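Local coordinates for gamma-D-glutamyl-L-lysine dipeptidyl-peptidase (Bacillus cereus ATCC 10987, PDB 3H41), which probably cleaves gamma-D-glutamyl-L-lysine bonds in murein peptides of the bacterial cell wall as a cysteine peptidase, releasing L-Ala-gamma-D-Glu, at residues Ala15-Thr20 / Glu61-Leu66; Pro31-Pro36 / Trp99-Gln104; Ala9-Ser14 / Gln68-Val73; Val142-Arg147 / Thr220-Lys225. All coordinates share one frame; numbering follows the deposited sequence.

In the fold
Contacts 1, 2 and 3 lie in the N-terminal SH3-like region, while contact 4 brings a turn of the second SH3-like domain against a helix of the NlpC/P60 peptidase domain. Contact 1 lies nearest the substrate site, since Glu61 O binds the amino group of the alanine ligand. It is nested within the chain loop closed by contact 3, with centres 9 Å apart, and Leu66 N lies 3.0 Å from Ser14 O. Contact 2 joins both: Trp19 N is 2.6 Å from Trp99 O, and Asp12 N is 2.8 Å from Gln104 O. Contact 4 meets contact 1 where Leu65 CD1 packs 3.4 Å from Tyr144 O; the side chain of Thr222 is about 11 Å from the bound alanine.

Contact 1 of 4, residues Ala15-Thr20 / Glu61-Leu66; sequences AATLWT and ETQALL. With ALA (alanine), chain B.
Glu61 N donates to Leu18 O at 2.8 Å, and one step along, Leu18 N binds Thr62 O. At Ala16 and Ala64 a reciprocal pair of bonds forms an antiparallel hydrogen-bonded pair, with Ala16 N 2.8 Å from Ala64 O. On one face of this ribbon, which carries Ala15, Thr17, Gln63 and Leu65, a side-chain bond adds to the ladder: Gln63 NE2 reaches Thr17 OG1 at 3.0 Å. The hydroxyl lies close to the amide plane, and the extended Gln63 chain (chi2 180°) runs alongside Thr17 to bring NE2 there. Gln63 OE1 is taken by Thr209 N, so both ends of the amide are held. Ala15 CB meets Leu65 CD2 at 3.9 Å. On the other face Leu18 CD2 lies beside Thr62 CG2. Glu61 O accepts from the amino nitrogen of the bound alanine at 2.7 Å, placing this strand end in the substrate site. The Glu61 side chain, bent at chi2 (-76°), carries the carboxylate across Thr20 CG2, while OE1 forms a salt bridge with Arg91. The two-stranded ribbon packs Leu18 on strands 79-84 and 96-101, and Leu65 on strand 139-143 of the second SH3-like domain.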
loop_
_atom_site.group_PDB
_atom_site.type_symbol
_atom_site.label_atom_id
_atom_site.label_comp_id
_atom_site.label_asym_id
_atom_site.label_seq_id
_atom_site.Cartn_x
_atom_site.Cartn_y
_atom_site.Cartn_z
ATOM N N ALA A 15 5.085 -4.937 6.582
ATOM C CA ALA A 15 3.768 -5.018 5.989
ATOM C C ALA A 15 3.085 -6.358 6.316
ATOM O O ALA A 15 3.713 -7.443 6.245
ATOM C CB ALA A 15 3.808 -4.726 4.483
ATOM N N ALA A 16 1.842 -6.250 6.794
ATOM C CA ALA A 16 0.989 -7.416 7.066
ATOM C C ALA A 16 0.088 -7.698 5.871
ATOM O O ALA A 16 -0.540 -6.809 5.329
ATOM C CB ALA A 16 0.133 -7.216 8.301
ATOM N N THR A 17 -0.028 -8.978 5.534
ATOM C CA THR A 17 -0.875 -9.421 4.445
ATOM C C THR A 17 -2.145 -9.985 5.060
ATOM O O THR A 17 -2.075 -10.821 5.968
ATOM C CB THR A 17 -0.112 -10.485 3.668
ATOM O OG1 THR A 17 1.086 -9.882 3.153
ATOM C CG2 THR A 17 -0.949 -11.024 2.496
ATOM N N LEU A 18 -3.283 -9.470 4.592
ATOM C CA LEU A 18 -4.575 -9.886 5.063
ATOM C C LEU A 18 -5.220 -10.886 4.084
ATOM O O LEU A 18 -5.247 -10.673 2.866
ATOM C CB LEU A 18 -5.482 -8.671 5.246
ATOM C CG LEU A 18 -5.254 -7.913 6.579
ATOM C CD1 LEU A 18 -3.907 -7.219 6.597
ATOM C CD2 LEU A 18 -6.412 -6.914 6.748
ATOM N N TRP A 19 -5.755 -11.949 4.654
ATOM C CA TRP A 19 -6.278 -13.119 3.903
ATOM C C TRP A 19 -7.807 -13.102 3.924
ATOM O O TRP A 19 -8.394 -12.571 4.862
ATOM C CB TRP A 19 -5.731 -14.434 4.506
ATOM C CG TRP A 19 -4.249 -14.537 4.297
ATOM C CD1 TRP A 19 -3.306 -13.800 4.939
ATOM C CD2 TRP A 19 -3.531 -15.329 3.322
ATOM N NE1 TRP A 19 -2.065 -14.083 4.464
ATOM C CE2 TRP A 19 -2.160 -15.027 3.476
ATOM C CE3 TRP A 19 -3.904 -16.297 2.377
ATOM C CZ2 TRP A 19 -1.151 -15.631 2.692
ATOM C CZ3 TRP A 19 -2.922 -16.877 1.596
ATOM C CH2 TRP A 19 -1.552 -16.562 1.771
ATOM N N THR A 20 -8.438 -13.693 2.906
ATOM C CA THR A 20 -9.880 -13.778 2.847
ATOM C C THR A 20 -10.402 -14.805 3.846
ATOM O O THR A 20 -11.562 -14.802 4.152
ATOM C CB THR A 20 -10.362 -14.191 1.445
ATOM O OG1 THR A 20 -9.730 -15.432 1.079
ATOM C CG2 THR A 20 -10.023 -13.087 0.435
ATOM N N GLU A 61 -6.772 -10.044 0.633
ATOM C CA GLU A 61 -7.611 -8.865 0.727
ATOM C C GLU A 61 -6.829 -7.600 0.476
ATOM O O GLU A 61 -7.190 -6.818 -0.387
ATOM C CB GLU A 61 -8.226 -8.806 2.122
ATOM C CG GLU A 61 -9.236 -9.904 2.399
ATOM C CD GLU A 61 -10.579 -9.670 1.717
ATOM O OE1 GLU A 61 -10.678 -8.866 0.748
ATOM O OE2 GLU A 61 -11.554 -10.309 2.166
ATOM N N THR A 62 -5.774 -7.389 1.265
ATOM C CA THR A 62 -4.994 -6.171 1.186
ATOM C C THR A 62 -3.706 -6.354 1.983
ATOM O O THR A 62 -3.441 -7.421 2.498
ATOM C CB THR A 62 -5.770 -4.939 1.704
ATOM O OG1 THR A 62 -5.051 -3.728 1.372
ATOM C CG2 THR A 62 -6.027 -5.049 3.216
ATOM N N GLN A 63 -2.902 -5.317 2.051
ATOM C CA GLN A 63 -1.795 -5.312 2.981
ATOM C C GLN A 63 -1.837 -4.024 3.760
ATOM O O GLN A 63 -2.311 -3.008 3.232
ATOM C CB GLN A 63 -0.461 -5.418 2.246
ATOM C CG GLN A 63 -0.173 -6.808 1.591
ATOM C CD GLN A 63 1.161 -6.811 0.880
ATOM O OE1 GLN A 63 1.532 -5.810 0.235
ATOM N NE2 GLN A 63 1.921 -7.904 1.025
ATOM N N ALA A 64 -1.361 -4.065 5.010
ATOM C CA ALA A 64 -1.335 -2.886 5.885
ATOM C C ALA A 64 0.081 -2.684 6.361
ATOM O O ALA A 64 0.778 -3.665 6.674
ATOM C CB ALA A 64 -2.284 -3.070 7.069
ATOM N N LEU A 65 0.519 -1.428 6.409
ATOM C CA LEU A 65 1.910 -1.135 6.780
ATOM C C LEU A 65 2.159 -0.981 8.291
ATOM O O LEU A 65 1.260 -0.599 9.043
ATOM C CB LEU A 65 2.393 0.140 6.092
ATOM C CG LEU A 65 2.282 0.220 4.555
ATOM C CD1 LEU A 65 2.873 1.548 4.000
ATOM C CD2 LEU A 65 2.921 -1.015 3.906
ATOM N N LEU A 66 3.412 -1.212 8.695
ATOM C CA LEU A 66 3.899 -0.922 10.034
ATOM C C LEU A 66 3.265 0.355 10.575
ATOM O O LEU A 66 3.279 1.408 9.912
ATOM C CB LEU A 66 5.415 -0.773 10.022
ATOM C CG LEU A 66 6.035 -0.511 11.394
ATOM C CD1 LEU A 66 6.084 -1.788 12.175
ATOM C CD2 LEU A 66 7.456 0.129 11.193
HETATM N N ALA B . -8.429 -6.111 -2.692
HETATM C CA ALA B . -7.468 -6.471 -3.827
HETATM C C ALA B . -8.141 -6.269 -5.180
HETATM O O ALA B . -9.370 -6.384 -5.290
HETATM C CB ALA B . -7.009 -7.922 -3.713
#

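Contact 2 of 4, residues Pro31-Pro36 / Trp99-Gln104; sequences PSATNP and WMPEKQ
Gln104 NE2 spends both its N-H groups on the 31-36 backbone, binding Ser32 O and Thr34 O at 2.9 Å each. Both oxygens lie near the plane of the amide, so the pair fixes its rotation; the bond to Thr34 O is nearly straight (173°), although NE2 stands above that carbonyl's plane. CG lies opposite the Gln104 carbonyl carbon (chi1 -71°), and the chain runs out extended to deliver the amide between the two carbonyls. Asn35 answers in the other direction: its ND2 donates to Lys103 O at 3.0 Å, in the planes of both the amide and the carbonyl. The same ND2 reaches Asp12 OD2, tying the loop to the segment just after strand 8-11. In the N-terminal SH3-like domain, strand 96-101 runs into a 3-10 turn, closed by Gln104 N to Pro101 O, and the 34-36 loop lies against that turn. Lys103 CG sits between the backbone N and the carbonyl carbon (chi1 64°), and the straight chain beyond it carries CE to 3.4 Å from Ala33 O. Its NZ bonds tetraethylene glycol, probably from the crystallisation liquor, and weakly a water that also accepts from Asn35 N. Pro101 offers its ring CG to Ala33 CB at 3.9 Å. Ser32 OG is bonded to Asp29 O, three residues earlier, and the cis peptide before Pro36 is accompanied by a bond from Thr34 OG1 to Pro36 O, 2.6 Å.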
loop_
_atom_site.group_PDB
_atom_site.type_symbol
_atom_site.label_atom_id
_atom_site.label_comp_id
_atom_site.label_asym_id
_atom_site.label_seq_id
_atom_site.Cartn_x
_atom_site.Cartn_y
_atom_site.Cartn_z
ATOM N N PRO A 31 6.909 -16.841 5.137
ATOM C CA PRO A 31 7.635 -15.586 5.399
ATOM C C PRO A 31 6.789 -14.288 5.334
ATOM O O PRO A 31 7.221 -13.237 5.820
ATOM C CB PRO A 31 8.736 -15.569 4.339
ATOM C CG PRO A 31 8.792 -16.937 3.746
ATOM C CD PRO A 31 7.525 -17.641 4.051
ATOM N N SER A 32 5.583 -14.377 4.806
ATOM C CA SER A 32 4.631 -13.272 4.916
ATOM C C SER A 32 3.903 -13.213 6.263
ATOM O O SER A 32 3.293 -12.161 6.587
ATOM C CB SER A 32 3.597 -13.323 3.758
ATOM O OG SER A 32 2.617 -14.304 3.996
ATOM N N ALA A 33 3.917 -14.317 7.020
ATOM C CA ALA A 33 3.018 -14.465 8.186
ATOM C C ALA A 33 3.742 -14.392 9.537
ATOM O O ALA A 33 3.088 -14.397 10.575
ATOM C CB ALA A 33 2.248 -15.746 8.072
ATOM N N THR A 34 5.066 -14.335 9.509
ATOM C CA THR A 34 5.894 -14.283 10.715
ATOM C C THR A 34 6.064 -12.836 11.182
ATOM O O THR A 34 5.715 -11.893 10.464
ATOM C CB THR A 34 7.284 -14.883 10.443
ATOM O OG1 THR A 34 7.875 -14.245 9.273
ATOM C CG2 THR A 34 7.172 -16.399 10.229
ATOM N N ASN A 35 6.616 -12.675 12.382
ATOM C CA ASN A 35 6.998 -11.377 12.893
ATOM C C ASN A 35 8.417 -11.535 13.383
ATOM O O ASN A 35 8.622 -12.205 14.364
ATOM C CB ASN A 35 6.106 -10.918 14.044
ATOM C CG ASN A 35 6.438 -9.508 14.488
ATOM O OD1 ASN A 35 7.496 -9.013 14.187
ATOM N ND2 ASN A 35 5.534 -8.865 15.202
ATOM N N PRO A 36 9.398 -10.939 12.686
ATOM C CA PRO A 36 9.262 -10.117 11.488
ATOM C C PRO A 36 8.955 -10.898 10.210
ATOM O O PRO A 36 9.131 -12.117 10.145
ATOM C CB PRO A 36 10.640 -9.497 11.343
ATOM C CG PRO A 36 11.561 -10.525 11.938
ATOM C CD PRO A 36 10.805 -11.145 13.053
ATOM N N TRP A 99 -8.140 -11.254 7.279
ATOM C CA TRP A 99 -7.570 -12.080 8.338
ATOM C C TRP A 99 -6.050 -12.049 8.309
ATOM O O TRP A 99 -5.418 -12.105 7.231
ATOM C CB TRP A 99 -8.063 -13.526 8.189
ATOM C CG TRP A 99 -9.522 -13.691 8.407
ATOM C CD1 TRP A 99 -10.519 -13.553 7.489
ATOM C CD2 TRP A 99 -10.157 -14.087 9.638
ATOM N NE1 TRP A 99 -11.747 -13.792 8.093
ATOM C CE2 TRP A 99 -11.545 -14.130 9.404
ATOM C CE3 TRP A 99 -9.679 -14.378 10.915
ATOM C CZ2 TRP A 99 -12.465 -14.477 10.397
ATOM C CZ3 TRP A 99 -10.599 -14.720 11.911
ATOM C CH2 TRP A 99 -11.970 -14.766 11.645
HETATM N N MSE A 100 -5.465 -11.940 9.495
HETATM C CA MSE A 100 -4.023 -11.867 9.659
HETATM C C MSE A 100 -3.580 -12.541 10.972
HETATM O O MSE A 100 -4.391 -12.692 11.894
HETATM C CB MSE A 100 -3.574 -10.406 9.608
HETATM C CG MSE A 100 -4.165 -9.509 10.707
HETATM SE SE MSE A 100 -3.356 -7.724 10.666
HETATM C CE MSE A 100 -1.646 -8.259 11.230
ATOM N N PRO A 101 -2.302 -12.959 11.068
ATOM C CA PRO A 101 -1.850 -13.520 12.362
ATOM C C PRO A 101 -1.846 -12.497 13.459
ATOM O O PRO A 101 -1.337 -11.393 13.270
ATOM C CB PRO A 101 -0.427 -13.983 12.077
ATOM C CG PRO A 101 -0.393 -14.209 10.575
ATOM C CD PRO A 101 -1.280 -13.143 10.022
ATOM N N GLU A 102 -2.406 -12.864 14.603
ATOM C CA GLU A 102 -2.406 -11.972 15.769
ATOM C C GLU A 102 -1.007 -11.509 16.168
ATOM O O GLU A 102 -0.829 -10.396 16.667
ATOM C CB GLU A 102 -3.099 -12.633 16.968
ATOM C CG GLU A 102 -3.418 -11.582 18.035
ATOM C CD GLU A 102 -4.404 -12.078 19.084
ATOM O OE1 GLU A 102 -4.322 -13.267 19.444
ATOM O OE2 GLU A 102 -5.246 -11.269 19.537
ATOM N N LYS A 103 -0.020 -12.362 15.958
ATOM C CA LYS A 103 1.345 -12.046 16.315
ATOM C C LYS A 103 1.974 -10.928 15.504
ATOM O O LYS A 103 3.064 -10.472 15.864
ATOM C CB LYS A 103 2.248 -13.280 16.236
ATOM C CG LYS A 103 2.417 -13.888 14.843
ATOM C CD LYS A 103 3.160 -15.213 14.944
ATOM C CE LYS A 103 3.471 -15.814 13.596
ATOM N NZ LYS A 103 4.154 -17.154 13.727
ATOM N N GLN A 104 1.278 -10.485 14.455
ATOM C CA GLN A 104 1.712 -9.344 13.658
ATOM C C GLN A 104 1.106 -8.014 14.107
ATOM O O GLN A 104 1.307 -6.999 13.437
ATOM C CB GLN A 104 1.399 -9.595 12.176
ATOM C CG GLN A 104 2.309 -10.660 11.566
ATOM C CD GLN A 104 2.085 -10.772 10.069
ATOM O OE1 GLN A 104 0.980 -10.527 9.599
ATOM N NE2 GLN A 104 3.129 -11.135 9.327
HETATM O O HOH W 1 6.830 -15.350 13.820
#

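Contact 3 of 4, residues Ala9-Ser14 / Gln68-Val73; sequences AFIDVS and QEVTVV
Ala9 and Val70 exchange two backbone bonds, Ala9 N to Val70 O at 3.0 Å and Val70 N to Ala9 O at 2.9 Å, forming an antiparallel hydrogen-bonded pair. A third joins Ile11 N to Gln68 O, 2.9 Å long and almost straight (168°). Phe10 and Glu69 make the non-hydrogen-bonded pair between them, where Phe10 CA also comes 3.4 Å from Gln68 O in a CA-H...O contact. These bonds set strand 8-11 between strands 69-76 and 105-106 in the five-stranded antiparallel sheet of the N-terminal SH3-like domain, so a strand from near the N-terminus lies inside the sheet. On one face Phe10 and Glu69 run side by side. With CG opposite its own backbone N (chi1 -170°), Glu69 reaches out extended along the ring; CB and CG lie against CE1, and OE1 is 3.6 Å from the same carbon. Ring and carboxylate planes are 67° apart. The other carboxylate oxygen, OE2, forms a salt bridge with Lys8, while Phe10 meets Phe111 edge-to-face on a neighbouring helix. On the face carrying Ala9 and Val70 the contacts are between apolar side chains: Ala9 CB touches both Val70 CG2 (4.0 Å) and Val72 CG2 (3.9 Å). Ile11 lies alongside Gln68, its CG1 close to Gln68 O, and crosses Val70 at about a right angle, its CD1 touching Val70 CG1. Val70 and Val72 continue onto Leu105 and strand 79-84.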
loop_
_atom_site.group_PDB
_atom_site.type_symbol
_atom_site.label_atom_id
_atom_site.label_comp_id
_atom_site.label_asym_id
_atom_site.label_seq_id
_atom_site.Cartn_x
_atom_site.Cartn_y
_atom_site.Cartn_z
ATOM N N ALA A 9 -5.676 -1.964 17.555
ATOM C CA ALA A 9 -4.346 -2.520 17.514
ATOM C C ALA A 9 -3.597 -1.880 16.360
ATOM O O ALA A 9 -4.185 -1.173 15.538
ATOM C CB ALA A 9 -4.379 -4.042 17.407
ATOM N N PHE A 10 -2.301 -2.130 16.326
ATOM C CA PHE A 10 -1.416 -1.562 15.305
ATOM C C PHE A 10 -0.582 -2.638 14.620
ATOM O O PHE A 10 -0.080 -3.541 15.262
ATOM C CB PHE A 10 -0.513 -0.516 15.965
ATOM C CG PHE A 10 -1.298 0.663 16.506
ATOM C CD1 PHE A 10 -1.643 1.728 15.687
ATOM C CD2 PHE A 10 -1.777 0.636 17.785
ATOM C CE1 PHE A 10 -2.406 2.795 16.161
ATOM C CE2 PHE A 10 -2.541 1.693 18.271
ATOM C CZ PHE A 10 -2.857 2.765 17.458
ATOM N N ILE A 11 -0.370 -2.485 13.322
ATOM C CA ILE A 11 0.524 -3.382 12.582
ATOM C C ILE A 11 1.957 -3.305 13.108
ATOM O O ILE A 11 2.510 -2.216 13.218
ATOM C CB ILE A 11 0.501 -3.034 11.075
ATOM C CG1 ILE A 11 -0.929 -3.058 10.552
ATOM C CG2 ILE A 11 1.423 -3.969 10.275
ATOM C CD1 ILE A 11 -1.675 -4.363 10.682
ATOM N N ASP A 12 2.545 -4.471 13.394
ATOM C CA ASP A 12 3.835 -4.577 14.072
ATOM C C ASP A 12 4.898 -5.158 13.147
ATOM O O ASP A 12 5.979 -5.489 13.602
ATOM C CB ASP A 12 3.704 -5.391 15.378
ATOM C CG ASP A 12 4.938 -5.254 16.297
ATOM O OD1 ASP A 12 5.436 -4.134 16.455
ATOM O OD2 ASP A 12 5.433 -6.275 16.841
ATOM N N VAL A 13 4.598 -5.239 11.838
ATOM C CA VAL A 13 5.558 -5.749 10.869
ATOM C C VAL A 13 5.638 -4.735 9.749
ATOM O O VAL A 13 4.774 -3.829 9.622
ATOM C CB VAL A 13 5.178 -7.206 10.341
ATOM C CG1 VAL A 13 5.434 -8.234 11.438
ATOM C CG2 VAL A 13 3.733 -7.272 9.830
ATOM N N SER A 14 6.669 -4.849 8.923
ATOM C CA SER A 14 6.841 -3.847 7.848
ATOM C C SER A 14 5.582 -3.780 6.981
ATOM O O SER A 14 5.049 -2.697 6.715
ATOM C CB SER A 14 8.075 -4.123 7.018
ATOM O OG SER A 14 8.009 -5.438 6.479
ATOM N N GLN A 68 0.104 1.135 10.955
ATOM C CA GLN A 68 -1.271 1.385 10.551
ATOM C C GLN A 68 -2.208 0.826 11.628
ATOM O O GLN A 68 -1.910 -0.221 12.243
ATOM C CB GLN A 68 -1.550 0.755 9.176
ATOM C CG GLN A 68 -2.784 1.276 8.462
ATOM C CD GLN A 68 -2.725 1.126 6.919
ATOM O OE1 GLN A 68 -1.792 0.507 6.337
ATOM N NE2 GLN A 68 -3.718 1.719 6.254
ATOM N N GLU A 69 -3.289 1.570 11.897
ATOM C CA GLU A 69 -4.239 1.187 12.938
ATOM C C GLU A 69 -5.302 0.258 12.353
ATOM O O GLU A 69 -5.736 0.438 11.220
ATOM C CB GLU A 69 -4.932 2.407 13.510
ATOM C CG GLU A 69 -5.749 2.107 14.770
ATOM C CD GLU A 69 -6.312 3.380 15.422
ATOM O OE1 GLU A 69 -5.581 4.393 15.506
ATOM O OE2 GLU A 69 -7.480 3.365 15.859
ATOM N N VAL A 70 -5.719 -0.713 13.152
ATOM C CA VAL A 70 -6.769 -1.613 12.773
ATOM C C VAL A 70 -7.768 -1.745 13.942
ATOM O O VAL A 70 -7.405 -1.512 15.102
ATOM C CB VAL A 70 -6.234 -3.044 12.392
ATOM C CG1 VAL A 70 -5.104 -2.956 11.309
ATOM C CG2 VAL A 70 -5.787 -3.842 13.620
ATOM N N THR A 71 -8.996 -2.139 13.605
ATOM C CA THR A 71 -9.973 -2.585 14.596
ATOM C C THR A 71 -10.052 -4.115 14.555
ATOM O O THR A 71 -10.339 -4.678 13.499
ATOM C CB THR A 71 -11.374 -1.986 14.321
ATOM O OG1 THR A 71 -11.288 -0.550 14.274
ATOM C CG2 THR A 71 -12.454 -2.503 15.410
ATOM N N VAL A 72 -9.787 -4.775 15.680
ATOM C CA VAL A 72 -9.874 -6.233 15.762
ATOM C C VAL A 72 -11.338 -6.598 16.002
ATOM O O VAL A 72 -11.946 -6.135 16.992
ATOM C CB VAL A 72 -8.933 -6.844 16.829
ATOM C CG1 VAL A 72 -8.969 -8.367 16.784
ATOM C CG2 VAL A 72 -7.500 -6.335 16.671
ATOM N N VAL A 73 -11.911 -7.383 15.084
ATOM C CA VAL A 73 -13.336 -7.749 15.143
ATOM C C VAL A 73 -13.669 -9.235 15.388
ATOM O O VAL A 73 -14.806 -9.558 15.741
ATOM C CB VAL A 73 -14.089 -7.260 13.871
ATOM C CG1 VAL A 73 -14.031 -5.701 13.753
ATOM C CG2 VAL A 73 -13.563 -7.940 12.618
#

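Contact 4 of 4, residues Val142-Arg147 / Thr220-Lys225; sequences VSYNTR and THTIYK
Asn145 enters the contact with CB, which lies 3.9 Å from Thr222 CG2 on the helix. Its CG is opposite the backbone N (chi1 -164°), directing the amide along the helix flank toward Lys225. At the tip the two ends part. ND2 donates to a water at 3.3 Å, which donates to Thr222 OG1, bridging loop and helix; OG1 is also bonded to Gly218 O, one turn back. OD1 takes two bonds from Arg147, NH2 at 3.1 Å and NE at 3.3 Å, both arriving from the same face of the amide. NH2 is tilted modestly from the carboxamide plane, whereas NE stands well above it; together they grip this single oxygen side-on. The type II turn Ser143-Thr146 that carries Asn145 belongs to the second SH3-like domain, and helix 218-225, just after the probable nucleophile Cys216, to the NlpC/P60 peptidase domain; the contact thus joins the two domains. Asn145 takes the third position of the turn, with the positive phi (84°) usual there. Tyr144 slides past Thr222 in the opposite direction, and Thr222 CG2 meets the ring edge at Tyr144 CD2, 3.8 Å away, while the phenol OH bonds Ser226 OG. Arg147, bent at chi2, swings its NH2 to within 3.1 Å of Lys225 O, which accepts from Gln181 NE2, and NH1 binds Gln181 OE1. Lys225 CG passes Arg147 NH2 at 3.7 Å, and NZ goes to Gly86 O in the first SH3-like domain.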
loop_
_atom_site.group_PDB
_atom_site.type_symbol
_atom_site.label_atom_id
_atom_site.label_comp_id
_atom_site.label_asym_id
_atom_site.label_seq_id
_atom_site.Cartn_x
_atom_site.Cartn_y
_atom_site.Cartn_z
ATOM N N VAL A 142 11.530 -0.969 5.899
ATOM C CA VAL A 142 10.157 -0.490 5.876
ATOM C C VAL A 142 9.786 0.034 4.481
ATOM O O VAL A 142 10.656 0.489 3.698
ATOM C CB VAL A 142 9.901 0.586 6.932
ATOM C CG1 VAL A 142 9.974 -0.055 8.343
ATOM C CG2 VAL A 142 10.896 1.744 6.827
ATOM N N SER A 143 8.483 0.019 4.201
ATOM C CA SER A 143 7.956 0.489 2.930
ATOM C C SER A 143 7.737 2.000 2.816
ATOM O O SER A 143 7.356 2.654 3.762
ATOM C CB SER A 143 6.585 -0.180 2.718
ATOM O OG SER A 143 5.897 0.351 1.591
ATOM N N TYR A 144 7.934 2.525 1.614
ATOM C CA TYR A 144 7.318 3.757 1.166
ATOM C C TYR A 144 5.932 3.844 1.794
ATOM O O TYR A 144 5.170 2.870 1.840
ATOM C CB TYR A 144 7.173 3.745 -0.374
ATOM C CG TYR A 144 6.619 5.038 -0.891
ATOM C CD1 TYR A 144 7.420 6.167 -0.956
ATOM C CD2 TYR A 144 5.273 5.166 -1.240
ATOM C CE1 TYR A 144 6.911 7.382 -1.407
ATOM C CE2 TYR A 144 4.745 6.398 -1.679
ATOM C CZ TYR A 144 5.589 7.510 -1.746
ATOM O OH TYR A 144 5.150 8.776 -2.144
ATOM N N ASN A 145 5.629 5.020 2.312
ATOM C CA ASN A 145 4.286 5.364 2.820
ATOM C C ASN A 145 4.033 4.914 4.256
ATOM O O ASN A 145 2.932 5.094 4.762
ATOM C CB ASN A 145 3.163 4.834 1.917
ATOM C CG ASN A 145 1.823 5.505 2.201
ATOM O OD1 ASN A 145 1.749 6.733 2.406
ATOM N ND2 ASN A 145 0.757 4.691 2.256
ATOM N N THR A 146 5.036 4.319 4.889
ATOM C CA THR A 146 5.036 4.046 6.343
ATOM C C THR A 146 5.090 5.396 7.073
ATOM O O THR A 146 5.851 6.281 6.657
ATOM C CB THR A 146 6.237 3.169 6.721
ATOM O OG1 THR A 146 6.173 1.891 6.003
ATOM C CG2 THR A 146 6.323 2.947 8.261
ATOM N N ARG A 147 4.258 5.570 8.103
ATOM C CA ARG A 147 4.240 6.775 8.909
ATOM C C ARG A 147 4.509 6.410 10.352
ATOM O O ARG A 147 3.818 5.576 10.904
ATOM C CB ARG A 147 2.905 7.504 8.837
ATOM C CG ARG A 147 2.468 7.915 7.449
ATOM C CD ARG A 147 1.395 6.949 6.891
ATOM N NE ARG A 147 1.014 7.348 5.537
ATOM C CZ ARG A 147 0.236 8.395 5.245
ATOM N NH1 ARG A 147 -0.314 9.134 6.199
ATOM N NH2 ARG A 147 -0.011 8.695 3.990
ATOM N N THR A 220 -1.943 2.705 -7.186
ATOM C CA THR A 220 -2.658 3.973 -7.247
ATOM C C THR A 220 -3.096 4.486 -5.840
ATOM O O THR A 220 -2.895 5.648 -5.510
ATOM C CB THR A 220 -3.838 3.925 -8.244
ATOM O OG1 THR A 220 -4.781 2.930 -7.850
ATOM C CG2 THR A 220 -3.315 3.619 -9.659
ATOM N N HIS A 221 -3.656 3.625 -5.015
ATOM C CA HIS A 221 -4.067 4.017 -3.667
ATOM C C HIS A 221 -2.869 4.541 -2.890
ATOM O O HIS A 221 -2.964 5.585 -2.252
ATOM C CB HIS A 221 -4.696 2.822 -2.941
ATOM C CG HIS A 221 -4.874 3.027 -1.471
ATOM N ND1 HIS A 221 -5.910 3.777 -0.954
ATOM C CD2 HIS A 221 -4.153 2.589 -0.413
ATOM C CE1 HIS A 221 -5.842 3.752 0.367
ATOM N NE2 HIS A 221 -4.785 3.048 0.725
ATOM N N THR A 222 -1.738 3.837 -2.982
ATOM C CA THR A 222 -0.513 4.233 -2.235
ATOM C C THR A 222 0.096 5.548 -2.708
ATOM O O THR A 222 0.491 6.373 -1.896
ATOM C CB THR A 222 0.544 3.101 -2.261
ATOM O OG1 THR A 222 -0.001 1.947 -1.597
ATOM C CG2 THR A 222 1.873 3.535 -1.576
ATOM N N ILE A 223 0.123 5.767 -4.016
ATOM C CA ILE A 223 0.671 6.992 -4.606
ATOM C C ILE A 223 -0.156 8.182 -4.129
ATOM O O ILE A 223 0.398 9.180 -3.632
ATOM C CB ILE A 223 0.615 6.952 -6.138
ATOM C CG1 ILE A 223 1.712 6.031 -6.683
ATOM C CG2 ILE A 223 0.790 8.351 -6.732
ATOM C CD1 ILE A 223 1.577 5.774 -8.156
ATOM N N TYR A 224 -1.482 8.060 -4.230
ATOM C CA TYR A 224 -2.343 9.170 -3.779
ATOM C C TYR A 224 -2.294 9.381 -2.275
ATOM O O TYR A 224 -2.194 10.521 -1.836
ATOM C CB TYR A 224 -3.773 8.997 -4.288
ATOM C CG TYR A 224 -3.951 9.591 -5.659
ATOM C CD1 TYR A 224 -4.328 10.958 -5.806
ATOM C CD2 TYR A 224 -3.742 8.857 -6.813
ATOM C CE1 TYR A 224 -4.486 11.522 -7.029
ATOM C CE2 TYR A 224 -3.898 9.445 -8.065
ATOM C CZ TYR A 224 -4.284 10.785 -8.149
ATOM O OH TYR A 224 -4.438 11.411 -9.353
ATOM N N LYS A 225 -2.317 8.298 -1.502
ATOM C CA LYS A 225 -2.379 8.386 -0.055
ATOM C C LYS A 225 -1.136 9.053 0.521
ATOM O O LYS A 225 -1.231 9.881 1.453
ATOM C CB LYS A 225 -2.548 7.010 0.560
ATOM C CG LYS A 225 -2.714 7.105 2.071
ATOM C CD LYS A 225 -3.719 6.165 2.655
ATOM C CE LYS A 225 -3.699 6.220 4.187
ATOM N NZ LYS A 225 -3.984 4.889 4.834
HETATM O O HOH W 2 0.747 1.653 1.095
#